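Uncharacterized protein (Bacteroides ovatus, PDB 3NQK) is of unknown function but is rich in beta strands, with an N-terminal domain probably of the immunoglobulin-like E-set kind and a second beta-rich domain after it. Local coordinates at residues Gln11-Lys16 with Arg57-Ala62; Gln42-Val47 with Val107-Ile112; Thr51-Asp56 with Val99-Gly104. All coordinates share one frame; numbering follows the deposited sequence.

Contact 1: Gln11-Lys16 with Arg57-Ala62; sequences QYVSFK and RDIHIA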
loop_
_atom_site.group_PDB
_atom_site.type_symbol
_atom_site.label_atom_id
_atom_site.label_comp_id
_atom_site.label_asym_id
_atom_site.label_seq_id
_atom_site.Cartn_x
_atom_site.Cartn_y
_atom_site.Cartn_z
ATOM N N GLN A 11 -12.605 -6.092 26.624
ATOM C CA GLN A 11 -12.142 -5.895 25.210
ATOM C C GLN A 11 -13.196 -5.188 24.328
ATOM O O GLN A 11 -14.374 -5.524 24.356
ATOM C CB GLN A 11 -11.755 -7.225 24.589
ATOM C CG GLN A 11 -10.510 -7.806 25.168
ATOM C CD GLN A 11 -10.005 -8.978 24.381
ATOM O OE1 GLN A 11 -10.730 -9.938 24.150
ATOM N NE2 GLN A 11 -8.743 -8.917 23.969
ATOM N N TYR A 12 -12.724 -4.261 23.500
ATOM C CA TYR A 12 -13.578 -3.405 22.703
ATOM C C TYR A 12 -13.359 -3.702 21.206
ATOM O O TYR A 12 -12.217 -3.804 20.753
ATOM C CB TYR A 12 -13.236 -1.929 23.028
ATOM C CG TYR A 12 -14.125 -0.873 22.355
ATOM C CD1 TYR A 12 -15.454 -0.673 22.766
ATOM C CD2 TYR A 12 -13.600 -0.002 21.388
ATOM C CE1 TYR A 12 -16.264 0.321 22.168
ATOM C CE2 TYR A 12 -14.401 0.998 20.791
ATOM C CZ TYR A 12 -15.726 1.146 21.185
ATOM O OH TYR A 12 -16.501 2.119 20.605
ATOM N N VAL A 13 -14.457 -3.861 20.454
ATOM C CA VAL A 13 -14.383 -4.144 19.019
ATOM C C VAL A 13 -14.808 -2.929 18.229
ATOM O O VAL A 13 -15.906 -2.445 18.403
ATOM C CB VAL A 13 -15.303 -5.297 18.634
ATOM C CG1 VAL A 13 -15.267 -5.537 17.098
ATOM C CG2 VAL A 13 -14.920 -6.545 19.381
ATOM N N SER A 14 -13.963 -2.489 17.297
ATOM C CA SER A 14 -14.226 -1.274 16.547
ATOM C C SER A 14 -13.634 -1.287 15.135
ATOM O O SER A 14 -12.848 -2.165 14.783
ATOM C CB SER A 14 -13.668 -0.088 17.291
ATOM O OG SER A 14 -12.269 -0.178 17.379
ATOM N N PHE A 15 -14.029 -0.286 14.343
ATOM C CA PHE A 15 -13.557 -0.119 12.977
ATOM C C PHE A 15 -12.301 0.715 12.970
ATOM O O PHE A 15 -12.141 1.600 13.803
ATOM C CB PHE A 15 -14.606 0.620 12.140
ATOM C CG PHE A 15 -15.931 -0.094 12.029
ATOM C CD1 PHE A 15 -16.078 -1.195 11.186
ATOM C CD2 PHE A 15 -17.050 0.400 12.666
ATOM C CE1 PHE A 15 -17.291 -1.812 11.035
ATOM C CE2 PHE A 15 -18.276 -0.217 12.516
ATOM C CZ PHE A 15 -18.395 -1.329 11.703
ATOM N N LYS A 16 -11.419 0.470 12.007
ATOM C CA LYS A 16 -10.229 1.314 11.853
ATOM C C LYS A 16 -10.018 1.729 10.402
ATOM O O LYS A 16 -9.366 1.025 9.622
ATOM C CB LYS A 16 -8.984 0.611 12.387
ATOM C CG LYS A 16 -8.027 1.540 13.131
ATOM C CD LYS A 16 -8.628 1.990 14.496
ATOM C CE LYS A 16 -7.589 2.716 15.367
ATOM N NZ LYS A 16 -6.936 3.873 14.639
ATOM N N ARG A 57 -15.383 -14.907 17.744
ATOM C CA ARG A 57 -16.381 -13.855 17.717
ATOM C C ARG A 57 -17.007 -13.748 16.356
ATOM O O ARG A 57 -16.311 -13.644 15.343
ATOM C CB ARG A 57 -15.759 -12.507 18.112
ATOM C CG ARG A 57 -14.858 -12.588 19.342
ATOM C CD ARG A 57 -14.096 -11.304 19.597
ATOM N NE ARG A 57 -14.852 -10.382 20.435
ATOM C CZ ARG A 57 -14.531 -10.052 21.691
ATOM N NH1 ARG A 57 -13.430 -10.529 22.262
ATOM N NH2 ARG A 57 -15.294 -9.189 22.358
ATOM N N ASP A 58 -18.329 -13.878 16.327
ATOM C CA ASP A 58 -19.100 -13.604 15.147
ATOM C C ASP A 58 -19.649 -12.208 15.307
ATOM O O ASP A 58 -20.526 -11.977 16.129
ATOM C CB ASP A 58 -20.235 -14.630 14.984
ATOM C CG ASP A 58 -19.732 -15.982 14.482
ATOM O OD1 ASP A 58 -19.055 -16.019 13.417
ATOM O OD2 ASP A 58 -20.019 -17.006 15.141
ATOM N N ILE A 59 -19.075 -11.261 14.568
ATOM C CA ILE A 59 -19.435 -9.854 14.693
ATOM C C ILE A 59 -20.494 -9.498 13.689
ATOM O O ILE A 59 -20.412 -9.890 12.533
ATOM C CB ILE A 59 -18.194 -8.955 14.490
ATOM C CG1 ILE A 59 -17.174 -9.217 15.610
ATOM C CG2 ILE A 59 -18.589 -7.464 14.469
ATOM C CD1 ILE A 59 -15.756 -8.804 15.274
ATOM N N HIS A 60 -21.505 -8.767 14.124
ATOM C CA HIS A 60 -22.599 -8.382 13.225
ATOM C C HIS A 60 -22.547 -6.900 12.924
ATOM O O HIS A 60 -22.419 -6.076 13.836
ATOM C CB HIS A 60 -23.950 -8.746 13.837
ATOM C CG HIS A 60 -24.162 -10.223 14.001
ATOM N ND1 HIS A 60 -25.022 -10.946 13.199
ATOM C CD2 HIS A 60 -23.632 -11.108 14.877
ATOM C CE1 HIS A 60 -25.010 -12.214 13.576
ATOM N NE2 HIS A 60 -24.174 -12.339 14.592
ATOM N N ILE A 61 -22.635 -6.562 11.630
ATOM C CA ILE A 61 -22.601 -5.182 11.176
ATOM C C ILE A 61 -23.926 -4.835 10.514
ATOM O O ILE A 61 -24.478 -5.636 9.764
ATOM C CB ILE A 61 -21.506 -4.961 10.125
ATOM C CG1 ILE A 61 -20.209 -5.699 10.503
ATOM C CG2 ILE A 61 -21.259 -3.490 9.933
ATOM C CD1 ILE A 61 -19.488 -5.087 11.619
ATOM N N ALA A 62 -24.414 -3.628 10.753
ATOM C CA ALA A 62 -25.669 -3.181 10.142
ATOM C C ALA A 62 -25.596 -1.717 9.764
ATOM O O ALA A 62 -24.880 -0.928 10.406
ATOM C CB ALA A 62 -26.851 -3.425 11.090
#
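Val-13 and Ile-59 reach toward each other tip to tip, with Val-13 CG1 lying 3.8 Å from Ile-59 CD1. A step further along both chains, Phe-15 and Ile-61 come together from opposite directions. The far end of the ring does the touching: Phe-15 CZ sits 3.9 Å from Ile-61 CD1 and a similar distance from Ile-61 CG2. The other Val-13 branch serves a different neighbour. CG1 stands anti to the backbone N (chi1 177°), which leaves CG2 beside the backbone N; there Val-13 CG2 lies 4.0 Å from both Arg-57 NE and Arg-57 NH2, apolar methyl against guanidinium. At the Gln-11 end the contact turns polar: the glutamine is exposed, the arginine buried. Arg-57 NH1 gives Gln-11 OE1 a weak hydrogen bond of 3.3 Å, the oxygen arriving at the guanidinium edge while the amide is turned 62° from the guanidinium plane.

Stronger ties fix the arginine. Its NH1 is also bonded to Asn-53 OD1 and its NE to the carbonyl of Asp-134, so Gln-11 adds to a group already anchored. Backbone bonds place the rest: Tyr-12 and Ser-14 pair with Ser-48 and Ile-46, whereas Arg-57 and Ile-59 pair with Ile-101 and Val-99. The two strands therefore belong to different sheets, their axes 10.0 Å apart and inclined at 44°, and only side chains bridge them. Ile-45 touches Val-13 and Ile-61 alike. All this is consistent with a beta-sandwich interior, apolar at the two hydrophobic pairs and closed at the Gln-11 end by a buried arginine whose hydrogen bonds probably offset the cost of burying its charge.

Contact 2: Gln42-Val47 with Val107-Ile112; sequences QLPIIV and VELLNI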
loop_
_atom_site.group_PDB
_atom_site.type_symbol
_atom_site.label_atom_id
_atom_site.label_comp_id
_atom_site.label_asym_id
_atom_site.label_seq_id
_atom_site.Cartn_x
_atom_site.Cartn_y
_atom_site.Cartn_z
ATOM N N GLN A 42 -11.856 -2.190 1.659
ATOM C CA GLN A 42 -11.647 -3.043 2.795
ATOM C C GLN A 42 -11.497 -2.225 4.070
ATOM O O GLN A 42 -10.552 -1.431 4.208
ATOM C CB GLN A 42 -10.425 -3.907 2.564
ATOM C CG GLN A 42 -10.560 -4.793 1.332
ATOM C CD GLN A 42 -9.463 -5.796 1.213
ATOM O OE1 GLN A 42 -8.328 -5.450 0.923
ATOM N NE2 GLN A 42 -9.799 -7.063 1.400
ATOM N N LEU A 43 -12.436 -2.433 5.001
ATOM C CA LEU A 43 -12.467 -1.723 6.260
ATOM C C LEU A 43 -12.112 -2.663 7.396
ATOM O O LEU A 43 -12.819 -3.628 7.660
ATOM C CB LEU A 43 -13.852 -1.142 6.492
ATOM C CG LEU A 43 -14.064 -0.392 7.789
ATOM C CD1 LEU A 43 -13.088 0.753 7.896
ATOM C CD2 LEU A 43 -15.510 0.110 7.853
ATOM N N PRO A 44 -11.000 -2.394 8.061
ATOM C CA PRO A 44 -10.570 -3.256 9.123
ATOM C C PRO A 44 -11.466 -3.217 10.340
ATOM O O PRO A 44 -11.904 -2.143 10.768
ATOM C CB PRO A 44 -9.196 -2.702 9.484
ATOM C CG PRO A 44 -8.721 -2.058 8.275
ATOM C CD PRO A 44 -9.904 -1.549 7.563
ATOM N N ILE A 45 -11.724 -4.396 10.894
ATOM C CA ILE A 45 -12.392 -4.524 12.159
ATOM C C ILE A 45 -11.346 -5.023 13.162
ATOM O O ILE A 45 -10.659 -6.023 12.915
ATOM C CB ILE A 45 -13.553 -5.482 12.068
ATOM C CG1 ILE A 45 -14.592 -4.934 11.083
ATOM C CG2 ILE A 45 -14.169 -5.678 13.408
ATOM C CD1 ILE A 45 -15.758 -5.836 10.884
ATOM N N ILE A 46 -11.200 -4.286 14.260
ATOM C CA ILE A 46 -10.119 -4.485 15.196
ATOM C C ILE A 46 -10.639 -4.826 16.575
ATOM O O ILE A 46 -11.595 -4.212 17.052
ATOM C CB ILE A 46 -9.248 -3.190 15.292
ATOM C CG1 ILE A 46 -8.215 -3.165 14.187
ATOM C CG2 ILE A 46 -8.554 -3.105 16.589
ATOM C CD1 ILE A 46 -8.799 -3.031 12.839
ATOM N N VAL A 47 -10.003 -5.812 17.224
ATOM C CA VAL A 47 -10.334 -6.173 18.602
ATOM C C VAL A 47 -9.227 -5.691 19.531
ATOM O O VAL A 47 -8.189 -6.329 19.656
ATOM C CB VAL A 47 -10.519 -7.683 18.749
ATOM C CG1 VAL A 47 -10.926 -8.040 20.174
ATOM C CG2 VAL A 47 -11.568 -8.195 17.738
ATOM N N VAL A 107 -7.767 -9.008 14.138
ATOM C CA VAL A 107 -8.047 -8.156 12.990
ATOM C C VAL A 107 -8.650 -8.958 11.887
ATOM O O VAL A 107 -8.202 -10.050 11.601
ATOM C CB VAL A 107 -6.777 -7.524 12.431
ATOM C CG1 VAL A 107 -7.142 -6.481 11.355
ATOM C CG2 VAL A 107 -5.940 -6.900 13.558
ATOM N N GLU A 108 -9.660 -8.409 11.246
ATOM C CA GLU A 108 -10.229 -9.029 10.072
ATOM C C GLU A 108 -10.906 -7.962 9.238
ATOM O O GLU A 108 -11.338 -6.934 9.766
ATOM C CB GLU A 108 -11.214 -10.131 10.459
ATOM C CG GLU A 108 -11.749 -10.961 9.242
ATOM C CD GLU A 108 -10.633 -11.551 8.398
ATOM O OE1 GLU A 108 -10.048 -12.569 8.827
ATOM O OE2 GLU A 108 -10.343 -10.987 7.303
ATOM N N LEU A 109 -10.983 -8.203 7.929
ATOM C CA LEU A 109 -11.444 -7.191 6.981
ATOM C C LEU A 109 -12.917 -7.332 6.572
ATOM O O LEU A 109 -13.398 -8.420 6.283
ATOM C CB LEU A 109 -10.570 -7.228 5.726
ATOM C CG LEU A 109 -9.068 -6.962 5.928
ATOM C CD1 LEU A 109 -8.295 -7.190 4.596
ATOM C CD2 LEU A 109 -8.824 -5.549 6.484
ATOM N N LEU A 110 -13.608 -6.201 6.545
ATOM C CA LEU A 110 -14.955 -6.119 6.032
ATOM C C LEU A 110 -14.864 -5.660 4.610
ATOM O O LEU A 110 -14.574 -4.505 4.344
ATOM C CB LEU A 110 -15.782 -5.120 6.846
ATOM C CG LEU A 110 -17.246 -4.932 6.422
ATOM C CD1 LEU A 110 -18.074 -6.157 6.728
ATOM C CD2 LEU A 110 -17.831 -3.723 7.104
ATOM N N ASN A 111 -15.044 -6.580 3.685
ATOM C CA ASN A 111 -15.020 -6.248 2.280
ATOM C C ASN A 111 -16.329 -5.602 1.855
ATOM O O ASN A 111 -17.360 -6.271 1.760
ATOM C CB ASN A 111 -14.757 -7.496 1.457
ATOM C CG ASN A 111 -13.428 -8.118 1.771
ATOM O OD1 ASN A 111 -12.391 -7.494 1.612
ATOM N ND2 ASN A 111 -13.451 -9.346 2.243
ATOM N N ILE A 112 -16.294 -4.284 1.668
ATOM C CA ILE A 112 -17.427 -3.546 1.157
ATOM C C ILE A 112 -17.275 -3.423 -0.336
ATOM O O ILE A 112 -16.331 -2.805 -0.811
ATOM C CB ILE A 112 -17.485 -2.120 1.735
ATOM C CG1 ILE A 112 -17.480 -2.142 3.256
ATOM C CG2 ILE A 112 -18.707 -1.406 1.244
ATOM C CD1 ILE A 112 -17.621 -0.745 3.877
#
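Gln-42 NE2 donates to Asn-111 OD1 at 2.6 Å, a nearly straight bond (164° at the hydrogen) that lies in the plane of the asparagine carbonyl. The two side chains run side by side in the same direction with their amides nearly coplanar, 21° apart. Gln-42 CG stands beside the backbone N (chi1 -60°) and the chain is extended beyond it, which carries the amide past Asn-111 OD1 and brings NE2 to within 3.5 Å of Leu-109 CD1. An alanine at this position would remove the amide and is likely to leave Asn-111 OD1 without this donor and Leu-109 CD1 without this neighbour. The other Leu-109 methyl, CD2, packs 3.9 Å from Pro-44 CG, and Ile-46 CD1 lies 4.1 Å from Val-107 CG1 on this same face. Part of it meets the second subunit, where Pro-311, Thr-308, Met-257 and Glu-265 of that chain pack on Gln-42, Pro-44, Ile-46 and Val-107.

The opposite face carries Leu-43, Ile-45, Glu-108 and Leu-110, with Ile-45 CD1 4.1 Å from Leu-110 CB; its apolar members pack toward Phe-15, Val-99 and Leu-129. Between the faces the backbones are joined by reciprocal bonds at two pairs, Leu-43 with Leu-110 and Ile-45 with Glu-108. This regular antiparallel ladder joins the two central strands of a four-stranded sheet, consistent with an immunoglobulin-like (E-set) sandwich.

Contact 3: Thr51-Asp56 with Val99-Gly104; sequences TVNSQD and VHIPAG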
loop_
_atom_site.group_PDB
_atom_site.type_symbol
_atom_site.label_atom_id
_atom_site.label_comp_id
_atom_site.label_asym_id
_atom_site.label_seq_id
_atom_site.Cartn_x
_atom_site.Cartn_y
_atom_site.Cartn_z
ATOM N N THR A 51 -5.343 -7.899 26.861
ATOM C CA THR A 51 -5.230 -9.353 26.744
ATOM C C THR A 51 -5.340 -9.814 25.297
ATOM O O THR A 51 -5.769 -9.067 24.415
ATOM C CB THR A 51 -6.355 -10.067 27.532
ATOM O OG1 THR A 51 -6.601 -9.376 28.756
ATOM C CG2 THR A 51 -5.982 -11.551 27.826
ATOM N N VAL A 52 -4.953 -11.057 25.074
ATOM C CA VAL A 52 -5.159 -11.716 23.815
ATOM C C VAL A 52 -6.637 -12.110 23.690
ATOM O O VAL A 52 -7.226 -12.679 24.629
ATOM C CB VAL A 52 -4.308 -13.002 23.723
ATOM C CG1 VAL A 52 -4.509 -13.678 22.390
ATOM C CG2 VAL A 52 -2.816 -12.687 23.965
ATOM N N ASN A 53 -7.244 -11.783 22.551
ATOM C CA ASN A 53 -8.624 -12.190 22.270
ATOM C C ASN A 53 -8.759 -13.703 22.410
ATOM O O ASN A 53 -8.170 -14.456 21.637
ATOM C CB ASN A 53 -9.026 -11.761 20.857
ATOM C CG ASN A 53 -10.392 -12.286 20.451
ATOM O OD1 ASN A 53 -11.304 -12.360 21.264
ATOM N ND2 ASN A 53 -10.539 -12.633 19.177
ATOM N N SER A 54 -9.540 -14.143 23.389
ATOM C CA SER A 54 -9.677 -15.565 23.661
ATOM C C SER A 54 -11.042 -16.126 23.246
ATOM O O SER A 54 -11.367 -17.260 23.569
ATOM C CB SER A 54 -9.429 -15.832 25.148
ATOM O OG SER A 54 -10.296 -15.049 25.945
ATOM N N GLN A 55 -11.819 -15.335 22.513
ATOM C CA GLN A 55 -13.163 -15.757 22.075
ATOM C C GLN A 55 -13.267 -15.813 20.557
ATOM O O GLN A 55 -12.799 -14.910 19.869
ATOM C CB GLN A 55 -14.241 -14.769 22.593
ATOM C CG GLN A 55 -14.339 -14.625 24.133
ATOM C CD GLN A 55 -15.578 -13.776 24.587
ATOM O OE1 GLN A 55 -16.705 -13.974 24.101
ATOM N NE2 GLN A 55 -15.359 -12.866 25.536
ATOM N N ASP A 56 -13.857 -16.885 20.030
ATOM C CA ASP A 56 -14.297 -16.875 18.646
ATOM C C ASP A 56 -15.445 -15.885 18.634
ATOM O O ASP A 56 -16.322 -15.947 19.486
ATOM C CB ASP A 56 -14.774 -18.259 18.173
ATOM C CG ASP A 56 -13.604 -19.204 17.792
ATOM O OD1 ASP A 56 -12.940 -19.768 18.708
ATOM O OD2 ASP A 56 -13.407 -19.438 16.577
ATOM N N VAL A 99 -18.855 -10.995 10.293
ATOM C CA VAL A 99 -17.425 -11.167 10.130
ATOM C C VAL A 99 -16.921 -12.036 11.252
ATOM O O VAL A 99 -17.274 -11.828 12.411
ATOM C CB VAL A 99 -16.696 -9.843 10.181
ATOM C CG1 VAL A 99 -15.230 -10.067 10.073
ATOM C CG2 VAL A 99 -17.196 -8.905 9.047
ATOM N N HIS A 100 -16.097 -13.017 10.921
ATOM C CA HIS A 100 -15.610 -13.934 11.919
ATOM C C HIS A 100 -14.164 -13.629 12.319
ATOM O O HIS A 100 -13.269 -13.575 11.470
ATOM C CB HIS A 100 -15.727 -15.377 11.423
ATOM C CG HIS A 100 -15.323 -16.393 12.441
ATOM N ND1 HIS A 100 -16.088 -16.677 13.553
ATOM C CD2 HIS A 100 -14.216 -17.170 12.537
ATOM C CE1 HIS A 100 -15.475 -17.591 14.284
ATOM N NE2 HIS A 100 -14.335 -17.906 13.692
ATOM N N ILE A 101 -13.949 -13.429 13.616
ATOM C CA ILE A 101 -12.615 -13.275 14.156
ATOM C C ILE A 101 -12.343 -14.411 15.128
ATOM O O ILE A 101 -12.890 -14.438 16.227
ATOM C CB ILE A 101 -12.437 -11.941 14.888
ATOM C CG1 ILE A 101 -12.575 -10.786 13.915
ATOM C CG2 ILE A 101 -11.061 -11.882 15.567
ATOM C CD1 ILE A 101 -12.385 -9.426 14.555
ATOM N N PRO A 102 -11.506 -15.358 14.723
ATOM C CA PRO A 102 -11.226 -16.492 15.598
ATOM C C PRO A 102 -10.454 -16.091 16.830
ATOM O O PRO A 102 -9.831 -15.040 16.851
ATOM C CB PRO A 102 -10.373 -17.430 14.712
ATOM C CG PRO A 102 -9.857 -16.567 13.608
ATOM C CD PRO A 102 -10.879 -15.502 13.395
ATOM N N ALA A 103 -10.550 -16.899 17.869
ATOM C CA ALA A 103 -9.737 -16.706 19.043
ATOM C C ALA A 103 -8.299 -16.673 18.590
ATOM O O ALA A 103 -7.942 -17.325 17.614
ATOM C CB ALA A 103 -9.959 -17.844 20.041
ATOM N N GLY A 104 -7.483 -15.866 19.250
ATOM C CA GLY A 104 -6.059 -15.737 18.876
ATOM C C GLY A 104 -5.778 -14.705 17.789
ATOM O O GLY A 104 -4.636 -14.375 17.534
#
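An Asx turn at Asn-53 shapes the loop between strands 38-48 and 57-63, and against it folds the turn that leaves strand 98-101. Gln-55 N donates to Asn-53 OD1 at 3.3 Å, coming from above the amide plane. The other end of that amide, ND2, is held by the carbonyl of Ser-105, bonds weakly to Gln-55 O, and rests 3.7 Å from Ile-101 CG2. This placement follows from Asn-53 CG being anti to the backbone N (chi1 174°), which swings the amide inward between the two turns. Arg-57 also donates to OD1, so the buried amide has partners at both its oxygen and its nitrogen.

The firm bond across the contact is a backbone one, from Gly-104 N to Asn-53 O, 2.9 Å and nearly straight at 168°. Gly-104 takes a left-handed conformation in which a CB would press on the carbonyl oxygen of Ala-103, a clear reason for glycine. Just before it, Ala-103 CB nestles 3.8 Å from Ser-54 C and equally far from Asp-56 OD1.

At the exposed end, His-100 NE2 makes a weak hydrogen bond of 3.4 Å to Asp-56 OD2, which approaches the edge of the ring near its plane; carboxylate and ring are turned 32° apart. The ring's ND1 is bonded to Asp-58 OD1. The two carboxylates, one only weakly bonded, would probably favour the protonated ring.

Strand 98-101 pairs antiparallel with 57-63, through Ile-101 with Arg-57, and the chain soon returns as strand 107-115. Ile-101 packs on Val-47 of strand 38-48, while Val-52 packs on Thr-254 of the second subunit at this outer tip of the domain.

How the contacts relate
All three contacts lie within the N-terminal domain, on one side of the chain's centre. Contact 1 is centred about 9 Å from contact 2 and 11 Å from contact 3, with 14 Å between the last two. Contact 2 belongs to the sheet with strand 12-15 at its edge, which continues through 38-48 and 107-115. Contact 3 reaches the other sheet through strand 98-101, and contact 1 spans both. Along the chain, contact 1 interleaves with the others, and both halves of contact 3 fall between those of contact 2. Sheet pairing, cross-sheet packing and loop closure thus tie together what is probably one immunoglobulin-like sandwich; contacts 2 and 3, and Lys-16 beside contact 1, also touch the second subunit.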